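Local coordinates for transcriptional regulatory protein RcsB (Escherichia coli, PDB 5I4C) that acts as the DNA-binding response regulator of the Rcs phosphorelay, controlling capsule synthesis, biofilm formation, cell division and outer membrane protein genes, at residues V6-A9 against V15-G18; I8-P13 against V107-A112; G18-L23 against V32-D37; L116-A121 against K127-E132. One frame throughout, in Å; residues are numbered along the deposited sequence.

Overall arrangement
All four interactions belong to the receiver domain of RcsB or its C-terminal tail, and they follow its chain from the first strand to the segment after the last helix. Interactions 1 and 3, with centres only about 2 Å apart, both fasten helix 13-23 to the sheet, one from inside and one at the surface. Interaction 2 lies about 6 Å from interaction 1, centre to centre, and spans the C-terminal end of the sheet beside D56, the predicted phosphorylation site, unmodified here. Interaction 4 sits farther off, its centre about 17 Å from that of interaction 3, yet I19 meets L116 and V107 meets A119, so helix 112-124 joins the others through the core.

Interaction 1. Residues V6-A9 against V15-G18; sequences VIIA and VLFG
I8 in strand 6-9 and L16 in helix 15-18 are the closest residues of the two backbones, with CA atoms 6.9 Å apart, and no hydrogen bond links the two segments. The pair belongs to the first beta-alpha-beta unit of the receiver domain, a CheY-like fold in which helix 13-23 leads from strand 4-9 to its neighbour 29-35. The I8 side chain leaves the sheet toward the helix, L16 answers with its CD2 branch, and the two side chains slide past each other in opposite directions. CG1 of I8 lies 3.7 Å from CD2 of L16, with CD1 of I8 only slightly farther from the same methyl. I8 reaches it because its CG1 sits between the backbone N and the carbonyl carbon (chi1 62°) and then runs on extended. CD2 of L16 also rests 4.1 Å from the backbone N of A9. I19 and the aliphatic part of E34 also pack on I8. The neighbouring residues V15 and F17 pack against I14 and G18 of the second subunit, so the helix serves core and dimer contact alike. At its tip, CD1 of I8 comes within 3.7 Å of the L16 carbonyl O.

Interaction 2. Residues I8-P13 against V107-A112; sequences IADDHP and VLKQGA
D10 and K109 approach from opposite directions and meet in a buried salt bridge, with K109 NZ 2.6 Å from OD1 of D10. OD1 accepts through its syn lone pair, on the side of the other oxygen, and OD2 of D10 remains 3.4 Å from NZ of K109. The bend at the third torsion of K109 (chi3 -72°) turns its end toward D10, leaving CE of K109 3.1 Å from OD1 of D10. OD2 of D10 is engaged separately: the backbone N of H12 donates to it over 2.9 Å, on the anti side and 21° out of the carboxylate plane, making an Asx turn that helps fix the carboxylate. An acidic pair after the first strand and a lysine after the last are hallmarks of CheY-like receiver domains, and here K109 NZ also bridges D56, the predicted phosphorylation site, whose OD1 lies close to OD1 of D10. Away from this tight, buried centre the contact thins. H12, partly exposed, brings only its ring edge near, with ND1 4.3 Å from K109 NZ. On this outer side Q110 of the second subunit packs against H12 and P13, and Q110 OE1 of this chain accepts a hydrogen bond from I14 N of the second subunit.

Interaction 3. Residues G18-L23 against V32-D37; sequences GIRKSL and VGEFED
The R20 guanidinium presents its NE and NH2 edge to the E34 carboxylate, and the two flat groups lie nearly coplanar, their planes 26° apart. Across this contact it is the edges that meet, and neither group is stacked on the face of the other. R20 NE donates to E34 OE2 at 2.7 Å, the oxygen lying close to the guanidinium plane and using its syn lone pair. R20 NH2 donates to E34 OE1 at 2.8 Å, again to a syn lone pair, although this partner is tilted 27° from the guanidinium plane. A weak third bond, 3.1 Å from R20 NH2 to E34 OE2, lies between them. The result is a side-on bidentate salt bridge with one nitrogen to each oxygen, which should limit rotation of both groups about their terminal bonds. In the beta-alpha-beta unit formed by strand 4-9, helix 13-23 and strand 29-35, this bridge ties the helix to strand 29-35, one edge of the sheet, at the partly exposed flank of the receiver domain. The side chains cross at about a right angle. R20 starts with CG anti to its N and bends at chi3 (-36°), which brings NE round to the carboxylate. The E34 chain is extended beyond CG, and its aliphatic part packs on I8 of strand 4-9 and L16 of helix 13-23.

Interaction 4. Residues L116-A121 against K127-E132; sequences LPKALA and KKFTPE
F129 lies flat against A119, the ring reaching from the C-terminal tail of the receiver domain across helix 112-124, the last helix of this CheY-like fold. The two backbones come as close as 5.3 Å at the CA atoms of these residues, a proximity that the small alanine side chain allows. CB of A119 stands over the ring face, 3.8 Å from the F129 centroid and 25° off the ring normal, in a CH-pi contact. CA of A119 touches the same ring, 3.5 Å from CD2 of F129 and offset toward its rim, so backbone and methyl together make a bed for the aromatic face. The ring is placed there by the first torsion of F129, which sets CG anti to the backbone N (chi1 -175°) and swings it toward the helix. K118 extends the contact at the far end of the ring: CB of K118 lies 3.6 Å from CE2 of F129, approaching obliquely, while the rest of the lysine chain leads away. The contact is buried at A119 and exposed at K118. V107 of strand 105-108 touches both A119 and F129, and backbone bonds from F129 to E104 and I106 hold the tail along that strand. At the stem of the aromatic side chain, CB of F129 is 3.8 Å from CB of A119.

Interaction 1. Residues V6-A9 against V15-G18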
loop_
_atom_site.group_PDB
_atom_site.type_symbol
_atom_site.label_atom_id
_atom_site.label_comp_id
_atom_site.label_asym_id
_atom_site.label_seq_id
_atom_site.Cartn_x
_atom_site.Cartn_y
_atom_site.Cartn_z
ATOM N N VAL A 6 -6.763 9.333 15.811
ATOM C CA VAL A 6 -7.187 8.190 14.975
ATOM C C VAL A 6 -6.270 7.008 15.176
ATOM O O VAL A 6 -5.086 7.153 15.462
ATOM C CB VAL A 6 -7.363 8.589 13.460
ATOM C CG1 VAL A 6 -8.113 9.935 13.274
ATOM C CG2 VAL A 6 -6.042 8.681 12.728
ATOM N N ILE A 7 -6.834 5.800 15.056
ATOM C CA ILE A 7 -6.066 4.548 15.027
ATOM C C ILE A 7 -6.221 4.019 13.622
ATOM O O ILE A 7 -7.316 4.138 13.043
ATOM C CB ILE A 7 -6.661 3.532 16.031
ATOM C CG1 ILE A 7 -6.475 4.030 17.448
ATOM C CG2 ILE A 7 -6.075 2.171 15.843
ATOM C CD1 ILE A 7 -7.049 3.086 18.458
ATOM N N ILE A 8 -5.176 3.435 13.082
ATOM C CA ILE A 8 -5.253 2.887 11.754
ATOM C C ILE A 8 -4.934 1.410 11.843
ATOM O O ILE A 8 -3.973 1.008 12.542
ATOM C CB ILE A 8 -4.373 3.657 10.747
ATOM C CG1 ILE A 8 -2.895 3.621 11.089
ATOM C CG2 ILE A 8 -4.725 5.142 10.732
ATOM C CD1 ILE A 8 -2.008 4.361 10.048
ATOM N N ALA A 9 -5.732 0.589 11.166
ATOM C CA ALA A 9 -5.557 -0.840 11.275
ATOM C C ALA A 9 -5.683 -1.512 9.922
ATOM O O ALA A 9 -6.666 -1.307 9.186
ATOM C CB ALA A 9 -6.550 -1.423 12.266
ATOM N N VAL A 15 0.162 -0.068 3.481
ATOM C CA VAL A 15 -1.078 0.677 3.618
ATOM C C VAL A 15 -0.983 1.639 4.800
ATOM O O VAL A 15 -1.331 2.846 4.697
ATOM C CB VAL A 15 -2.308 -0.272 3.745
ATOM C CG1 VAL A 15 -3.581 0.504 4.030
ATOM C CG2 VAL A 15 -2.501 -1.135 2.496
ATOM N N LEU A 16 -0.487 1.123 5.911
ATOM C CA LEU A 16 -0.302 1.956 7.098
ATOM C C LEU A 16 0.685 3.116 6.848
ATOM O O LEU A 16 0.429 4.234 7.270
ATOM C CB LEU A 16 0.107 1.113 8.273
ATOM C CG LEU A 16 -0.911 0.042 8.701
ATOM C CD1 LEU A 16 -0.292 -0.797 9.809
ATOM C CD2 LEU A 16 -2.229 0.644 9.081
ATOM N N PHE A 17 1.783 2.841 6.163
ATOM C CA PHE A 17 2.760 3.867 5.782
ATOM C C PHE A 17 2.109 4.986 4.981
ATOM O O PHE A 17 2.303 6.172 5.303
ATOM C CB PHE A 17 3.870 3.206 4.950
ATOM C CG PHE A 17 4.935 4.140 4.505
ATOM C CD1 PHE A 17 5.908 4.556 5.370
ATOM C CD2 PHE A 17 4.940 4.634 3.250
ATOM C CE1 PHE A 17 6.907 5.433 4.922
ATOM C CE2 PHE A 17 5.870 5.544 2.799
ATOM C CZ PHE A 17 6.896 5.920 3.630
ATOM N N GLY A 18 1.368 4.630 3.918
ATOM C CA GLY A 18 0.731 5.637 3.018
ATOM C C GLY A 18 -0.251 6.510 3.778
ATOM O O GLY A 18 -0.234 7.725 3.669
#

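Interaction 2. Residues I8-P13 against V107-A112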
loop_
_atom_site.group_PDB
_atom_site.type_symbol
_atom_site.label_atom_id
_atom_site.label_comp_id
_atom_site.label_asym_id
_atom_site.label_seq_id
_atom_site.Cartn_x
_atom_site.Cartn_y
_atom_site.Cartn_z
ATOM N N ILE A 8 -5.176 3.435 13.082
ATOM C CA ILE A 8 -5.253 2.887 11.754
ATOM C C ILE A 8 -4.934 1.410 11.843
ATOM O O ILE A 8 -3.973 1.008 12.542
ATOM C CB ILE A 8 -4.373 3.657 10.747
ATOM C CG1 ILE A 8 -2.895 3.621 11.089
ATOM C CG2 ILE A 8 -4.725 5.142 10.732
ATOM C CD1 ILE A 8 -2.008 4.361 10.048
ATOM N N ALA A 9 -5.732 0.589 11.166
ATOM C CA ALA A 9 -5.557 -0.840 11.275
ATOM C C ALA A 9 -5.683 -1.512 9.922
ATOM O O ALA A 9 -6.666 -1.307 9.186
ATOM C CB ALA A 9 -6.550 -1.423 12.266
ATOM N N ASP A 10 -4.619 -2.220 9.549
ATOM C CA ASP A 10 -4.557 -2.950 8.268
ATOM C C ASP A 10 -3.441 -3.942 8.361
ATOM O O ASP A 10 -2.406 -3.632 8.956
ATOM C CB ASP A 10 -4.289 -2.028 7.099
ATOM C CG ASP A 10 -4.618 -2.708 5.728
ATOM O OD1 ASP A 10 -5.736 -2.632 5.253
ATOM O OD2 ASP A 10 -3.783 -3.322 5.113
ATOM N N ASP A 11 -3.593 -5.090 7.747
ATOM C CA ASP A 11 -2.483 -6.067 7.875
ATOM C C ASP A 11 -1.397 -5.868 6.819
ATOM O O ASP A 11 -0.565 -6.725 6.686
ATOM C CB ASP A 11 -2.988 -7.515 7.960
ATOM C CG ASP A 11 -3.703 -7.958 6.721
ATOM O OD1 ASP A 11 -4.331 -7.077 6.073
ATOM O OD2 ASP A 11 -3.653 -9.184 6.431
ATOM N N HIS A 12 -1.419 -4.751 6.069
ATOM C CA HIS A 12 -0.391 -4.477 5.078
ATOM C C HIS A 12 0.411 -3.266 5.525
ATOM O O HIS A 12 -0.147 -2.177 5.581
ATOM C CB HIS A 12 -1.031 -4.226 3.717
ATOM C CG HIS A 12 -1.413 -5.470 3.002
ATOM N ND1 HIS A 12 -2.720 -5.855 2.853
ATOM C CD2 HIS A 12 -0.670 -6.454 2.479
ATOM C CE1 HIS A 12 -2.764 -6.991 2.188
ATOM N NE2 HIS A 12 -1.525 -7.385 1.972
ATOM N N PRO A 13 1.699 -3.449 5.879
ATOM C CA PRO A 13 2.476 -2.337 6.399
ATOM C C PRO A 13 2.517 -1.169 5.421
ATOM O O PRO A 13 2.443 -0.048 5.841
ATOM C CB PRO A 13 3.856 -2.943 6.615
ATOM C CG PRO A 13 3.543 -4.334 6.965
ATOM C CD PRO A 13 2.374 -4.724 6.113
ATOM N N VAL A 107 -14.196 4.063 2.830
ATOM C CA VAL A 107 -13.211 4.640 1.882
ATOM C C VAL A 107 -12.586 3.521 1.108
ATOM O O VAL A 107 -12.177 2.540 1.719
ATOM C CB VAL A 107 -12.108 5.353 2.693
ATOM C CG1 VAL A 107 -10.871 5.723 1.836
ATOM C CG2 VAL A 107 -12.729 6.599 3.316
ATOM N N LEU A 108 -12.425 3.690 -0.191
ATOM C CA LEU A 108 -11.700 2.702 -0.962
ATOM C C LEU A 108 -10.254 2.762 -0.548
ATOM O O LEU A 108 -9.625 3.811 -0.617
ATOM C CB LEU A 108 -11.821 2.911 -2.448
ATOM C CG LEU A 108 -13.222 2.908 -2.978
ATOM C CD1 LEU A 108 -13.234 3.213 -4.490
ATOM C CD2 LEU A 108 -13.800 1.548 -2.676
ATOM N N LYS A 109 -9.742 1.622 -0.098
ATOM C CA LYS A 109 -8.411 1.564 0.477
ATOM C C LYS A 109 -7.382 2.163 -0.469
ATOM O O LYS A 109 -6.481 2.911 -0.071
ATOM C CB LYS A 109 -8.064 0.093 0.769
ATOM C CG LYS A 109 -6.774 -0.060 1.537
ATOM C CD LYS A 109 -6.215 -1.479 1.553
ATOM C CE LYS A 109 -7.051 -2.312 2.422
ATOM N NZ LYS A 109 -6.319 -3.494 2.878
ATOM N N GLN A 110 -7.445 1.813 -1.729
ATOM C CA GLN A 110 -6.384 2.304 -2.633
ATOM C C GLN A 110 -6.373 3.830 -2.818
ATOM O O GLN A 110 -5.401 4.372 -3.260
ATOM C CB GLN A 110 -6.429 1.591 -3.958
ATOM C CG GLN A 110 -6.198 0.080 -3.819
ATOM C CD GLN A 110 -4.819 -0.244 -3.254
ATOM O OE1 GLN A 110 -3.831 0.363 -3.659
ATOM N NE2 GLN A 110 -4.759 -1.227 -2.287
ATOM N N GLY A 111 -7.476 4.486 -2.514
ATOM C CA GLY A 111 -7.582 5.936 -2.586
ATOM C C GLY A 111 -7.489 6.584 -1.214
ATOM O O GLY A 111 -7.670 7.761 -1.103
ATOM N N ALA A 112 -7.147 5.826 -0.174
ATOM C CA ALA A 112 -7.115 6.403 1.167
ATOM C C ALA A 112 -6.283 7.674 1.386
ATOM O O ALA A 112 -6.733 8.575 2.087
ATOM C CB ALA A 112 -6.753 5.313 2.187
#

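Interaction 3. Residues G18-L23 against V32-D37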
loop_
_atom_site.group_PDB
_atom_site.type_symbol
_atom_site.label_atom_id
_atom_site.label_comp_id
_atom_site.label_asym_id
_atom_site.label_seq_id
_atom_site.Cartn_x
_atom_site.Cartn_y
_atom_site.Cartn_z
ATOM N N GLY A 18 1.368 4.630 3.918
ATOM C CA GLY A 18 0.731 5.637 3.018
ATOM C C GLY A 18 -0.251 6.510 3.778
ATOM O O GLY A 18 -0.234 7.725 3.669
ATOM N N ILE A 19 -1.088 5.851 4.588
ATOM C CA ILE A 19 -2.035 6.541 5.422
ATOM C C ILE A 19 -1.323 7.491 6.406
ATOM O O ILE A 19 -1.686 8.654 6.511
ATOM C CB ILE A 19 -2.982 5.552 6.134
ATOM C CG1 ILE A 19 -3.849 4.879 5.059
ATOM C CG2 ILE A 19 -3.850 6.331 7.122
ATOM C CD1 ILE A 19 -4.815 3.816 5.550
ATOM N N ARG A 20 -0.285 7.022 7.074
ATOM C CA ARG A 20 0.439 7.904 8.026
ATOM C C ARG A 20 1.043 9.144 7.296
ATOM O O ARG A 20 0.954 10.261 7.818
ATOM C CB ARG A 20 1.483 7.083 8.793
ATOM C CG ARG A 20 2.408 7.829 9.713
ATOM C CD ARG A 20 3.674 6.960 9.991
ATOM N NE ARG A 20 3.297 5.550 10.077
ATOM C CZ ARG A 20 4.024 4.526 9.592
ATOM N NH1 ARG A 20 5.236 4.716 9.015
ATOM N NH2 ARG A 20 3.513 3.274 9.639
ATOM N N LYS A 21 1.615 8.942 6.108
ATOM C CA LYS A 21 2.195 9.986 5.324
ATOM C C LYS A 21 1.150 11.008 4.924
ATOM O O LYS A 21 1.371 12.197 5.000
ATOM C CB LYS A 21 2.827 9.418 4.068
ATOM C CG LYS A 21 4.136 8.677 4.213
ATOM C CD LYS A 21 5.228 9.482 4.941
ATOM C CE LYS A 21 5.245 9.076 6.417
ATOM N NZ LYS A 21 6.512 9.544 7.042
ATOM N N SER A 22 -0.033 10.559 4.592
ATOM C CA SER A 22 -1.083 11.460 4.220
ATOM C C SER A 22 -1.586 12.255 5.458
ATOM O O SER A 22 -1.763 13.497 5.434
ATOM C CB SER A 22 -2.225 10.694 3.551
ATOM O OG SER A 22 -3.336 11.599 3.575
ATOM N N LEU A 23 -1.818 11.554 6.540
ATOM C CA LEU A 23 -2.353 12.190 7.721
ATOM C C LEU A 23 -1.356 13.128 8.422
ATOM O O LEU A 23 -1.748 14.109 9.091
ATOM C CB LEU A 23 -2.860 11.118 8.687
ATOM C CG LEU A 23 -4.043 10.298 8.107
ATOM C CD1 LEU A 23 -4.610 9.354 9.165
ATOM C CD2 LEU A 23 -5.110 11.232 7.650
ATOM N N VAL A 32 -2.629 7.956 16.777
ATOM C CA VAL A 32 -2.311 7.493 18.108
ATOM C C VAL A 32 -2.053 5.965 18.126
ATOM O O VAL A 32 -1.607 5.420 19.144
ATOM C CB VAL A 32 -3.359 7.923 19.172
ATOM C CG1 VAL A 32 -3.494 9.427 19.170
ATOM C CG2 VAL A 32 -4.749 7.334 18.956
ATOM N N GLY A 33 -2.294 5.258 17.029
ATOM C CA GLY A 33 -1.954 3.830 16.999
ATOM C C GLY A 33 -2.087 3.234 15.644
ATOM O O GLY A 33 -2.905 3.711 14.836
ATOM N N GLU A 34 -1.275 2.209 15.396
ATOM C CA GLU A 34 -1.378 1.407 14.207
ATOM C C GLU A 34 -1.366 -0.067 14.607
ATOM O O GLU A 34 -0.461 -0.459 15.346
ATOM C CB GLU A 34 -0.155 1.605 13.326
ATOM C CG GLU A 34 0.089 3.053 13.051
ATOM C CD GLU A 34 1.179 3.234 11.999
ATOM O OE1 GLU A 34 1.896 2.248 11.701
ATOM O OE2 GLU A 34 1.350 4.354 11.504
ATOM N N PHE A 35 -2.258 -0.862 14.030
ATOM C CA PHE A 35 -2.332 -2.283 14.265
ATOM C C PHE A 35 -2.471 -3.095 12.993
ATOM O O PHE A 35 -2.931 -2.579 11.969
ATOM C CB PHE A 35 -3.577 -2.499 15.155
ATOM C CG PHE A 35 -3.472 -1.774 16.439
ATOM C CD1 PHE A 35 -2.755 -2.339 17.469
ATOM C CD2 PHE A 35 -4.035 -0.512 16.611
ATOM C CE1 PHE A 35 -2.612 -1.663 18.655
ATOM C CE2 PHE A 35 -3.857 0.197 17.798
ATOM C CZ PHE A 35 -3.161 -0.409 18.833
ATOM N N GLU A 36 -2.072 -4.353 13.062
ATOM C CA GLU A 36 -2.179 -5.310 11.983
ATOM C C GLU A 36 -2.982 -6.545 12.295
ATOM O O GLU A 36 -2.972 -7.509 11.518
ATOM C CB GLU A 36 -0.749 -5.710 11.574
ATOM C CG GLU A 36 0.063 -4.457 11.302
ATOM C CD GLU A 36 1.445 -4.702 10.719
ATOM O OE1 GLU A 36 2.270 -3.740 10.860
ATOM O OE2 GLU A 36 1.673 -5.793 10.080
ATOM N N ASP A 37 -3.631 -6.572 13.455
ATOM C CA ASP A 37 -4.301 -7.766 13.973
ATOM C C ASP A 37 -5.374 -7.210 14.877
ATOM O O ASP A 37 -5.116 -6.255 15.607
ATOM C CB ASP A 37 -3.251 -8.650 14.715
ATOM C CG ASP A 37 -3.837 -9.867 15.416
ATOM O OD1 ASP A 37 -4.605 -9.653 16.350
ATOM O OD2 ASP A 37 -3.481 -11.056 15.112
#

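Interaction 4. Residues L116-A121 against K127-E132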
loop_
_atom_site.group_PDB
_atom_site.type_symbol
_atom_site.label_atom_id
_atom_site.label_comp_id
_atom_site.label_asym_id
_atom_site.label_seq_id
_atom_site.Cartn_x
_atom_site.Cartn_y
_atom_site.Cartn_z
ATOM N N LEU A 116 -9.148 9.879 2.635
ATOM C CA LEU A 116 -9.309 9.934 4.102
ATOM C C LEU A 116 -9.416 11.295 4.695
ATOM O O LEU A 116 -10.172 11.481 5.648
ATOM C CB LEU A 116 -8.188 9.270 4.901
ATOM C CG LEU A 116 -8.328 7.797 5.178
ATOM C CD1 LEU A 116 -7.059 7.397 5.890
ATOM C CD2 LEU A 116 -9.563 7.465 6.026
ATOM N N PRO A 117 -8.590 12.234 4.207
ATOM C CA PRO A 117 -8.720 13.558 4.748
ATOM C C PRO A 117 -10.139 14.113 4.538
ATOM O O PRO A 117 -10.691 14.777 5.436
ATOM C CB PRO A 117 -7.620 14.344 4.004
ATOM C CG PRO A 117 -6.572 13.258 3.752
ATOM C CD PRO A 117 -7.395 12.099 3.364
ATOM N N LYS A 118 -10.753 13.751 3.431
ATOM C CA LYS A 118 -12.071 14.235 3.134
ATOM C C LYS A 118 -13.060 13.499 4.039
ATOM O O LYS A 118 -14.005 14.123 4.548
ATOM C CB LYS A 118 -12.459 13.999 1.660
ATOM C CG LYS A 118 -11.548 14.577 0.569
ATOM C CD LYS A 118 -12.051 14.005 -0.752
ATOM C CE LYS A 118 -11.357 14.545 -1.982
ATOM N NZ LYS A 118 -12.355 14.720 -3.082
ATOM N N ALA A 119 -12.867 12.188 4.241
ATOM C CA ALA A 119 -13.767 11.446 5.131
ATOM C C ALA A 119 -13.701 11.962 6.589
ATOM O O ALA A 119 -14.727 12.112 7.291
ATOM C CB ALA A 119 -13.445 9.955 5.046
ATOM N N LEU A 120 -12.484 12.240 7.033
ATOM C CA LEU A 120 -12.282 12.754 8.374
ATOM C C LEU A 120 -12.873 14.180 8.556
ATOM O O LEU A 120 -13.407 14.471 9.611
ATOM C CB LEU A 120 -10.797 12.757 8.742
ATOM C CG LEU A 120 -10.177 11.362 8.878
ATOM C CD1 LEU A 120 -8.717 11.547 9.257
ATOM C CD2 LEU A 120 -10.875 10.549 9.931
ATOM N N ALA A 121 -12.737 15.052 7.560
ATOM C CA ALA A 121 -13.458 16.382 7.584
ATOM C C ALA A 121 -14.961 16.221 7.688
ATOM O O ALA A 121 -15.619 16.938 8.431
ATOM C CB ALA A 121 -13.131 17.188 6.348
ATOM N N LYS A 127 -21.058 14.192 9.719
ATOM C CA LYS A 127 -21.630 13.658 8.471
ATOM C C LYS A 127 -20.869 12.387 8.113
ATOM O O LYS A 127 -19.725 12.168 8.595
ATOM C CB LYS A 127 -21.427 14.639 7.285
ATOM C CG LYS A 127 -22.022 16.042 7.401
ATOM C CD LYS A 127 -23.505 15.928 7.354
ATOM C CE LYS A 127 -24.272 17.234 7.310
ATOM N NZ LYS A 127 -24.489 17.714 8.685
ATOM N N LYS A 128 -21.487 11.545 7.290
ATOM C CA LYS A 128 -20.890 10.283 6.886
ATOM C C LYS A 128 -20.206 10.460 5.570
ATOM O O LYS A 128 -20.434 11.431 4.892
ATOM C CB LYS A 128 -21.901 9.175 6.816
ATOM C CG LYS A 128 -22.529 8.806 8.149
ATOM C CD LYS A 128 -23.448 7.610 7.970
ATOM C CE LYS A 128 -24.411 7.363 9.116
ATOM N NZ LYS A 128 -23.783 6.524 10.129
ATOM N N PHE A 129 -19.340 9.539 5.208
ATOM C CA PHE A 129 -18.599 9.623 3.951
ATOM C C PHE A 129 -18.603 8.233 3.344
ATOM O O PHE A 129 -18.285 7.257 4.026
ATOM C CB PHE A 129 -17.169 10.054 4.229
ATOM C CG PHE A 129 -16.310 10.295 2.983
ATOM C CD1 PHE A 129 -15.662 9.246 2.339
ATOM C CD2 PHE A 129 -16.102 11.601 2.514
ATOM C CE1 PHE A 129 -14.820 9.488 1.228
ATOM C CE2 PHE A 129 -15.289 11.846 1.406
ATOM C CZ PHE A 129 -14.661 10.784 0.766
ATOM N N THR A 130 -18.883 8.148 2.057
ATOM C CA THR A 130 -19.253 6.884 1.408
ATOM C C THR A 130 -18.693 6.993 -0.028
ATOM O O THR A 130 -18.760 8.060 -0.606
ATOM C CB THR A 130 -20.798 6.823 1.476
ATOM O OG1 THR A 130 -21.234 5.516 1.726
ATOM C CG2 THR A 130 -21.483 7.405 0.272
ATOM N N PRO A 131 -18.071 5.950 -0.587
ATOM C CA PRO A 131 -17.461 6.162 -1.918
ATOM C C PRO A 131 -18.492 6.499 -2.983
ATOM O O PRO A 131 -19.641 6.088 -2.871
ATOM C CB PRO A 131 -16.816 4.814 -2.249
ATOM C CG PRO A 131 -16.660 4.133 -0.918
ATOM C CD PRO A 131 -17.813 4.602 -0.078
ATOM N N GLU A 132 -18.021 7.172 -4.019
ATOM C CA GLU A 132 -18.836 7.615 -5.175
ATOM C C GLU A 132 -19.460 6.369 -5.837
ATOM O O GLU A 132 -18.893 5.241 -5.739
ATOM C CB GLU A 132 -17.921 8.429 -6.186
ATOM C CG GLU A 132 -16.706 9.231 -5.573
ATOM C CD GLU A 132 -15.557 9.592 -6.522
ATOM O OE1 GLU A 132 -15.596 9.307 -7.729
ATOM O OE2 GLU A 132 -14.565 10.213 -6.077
#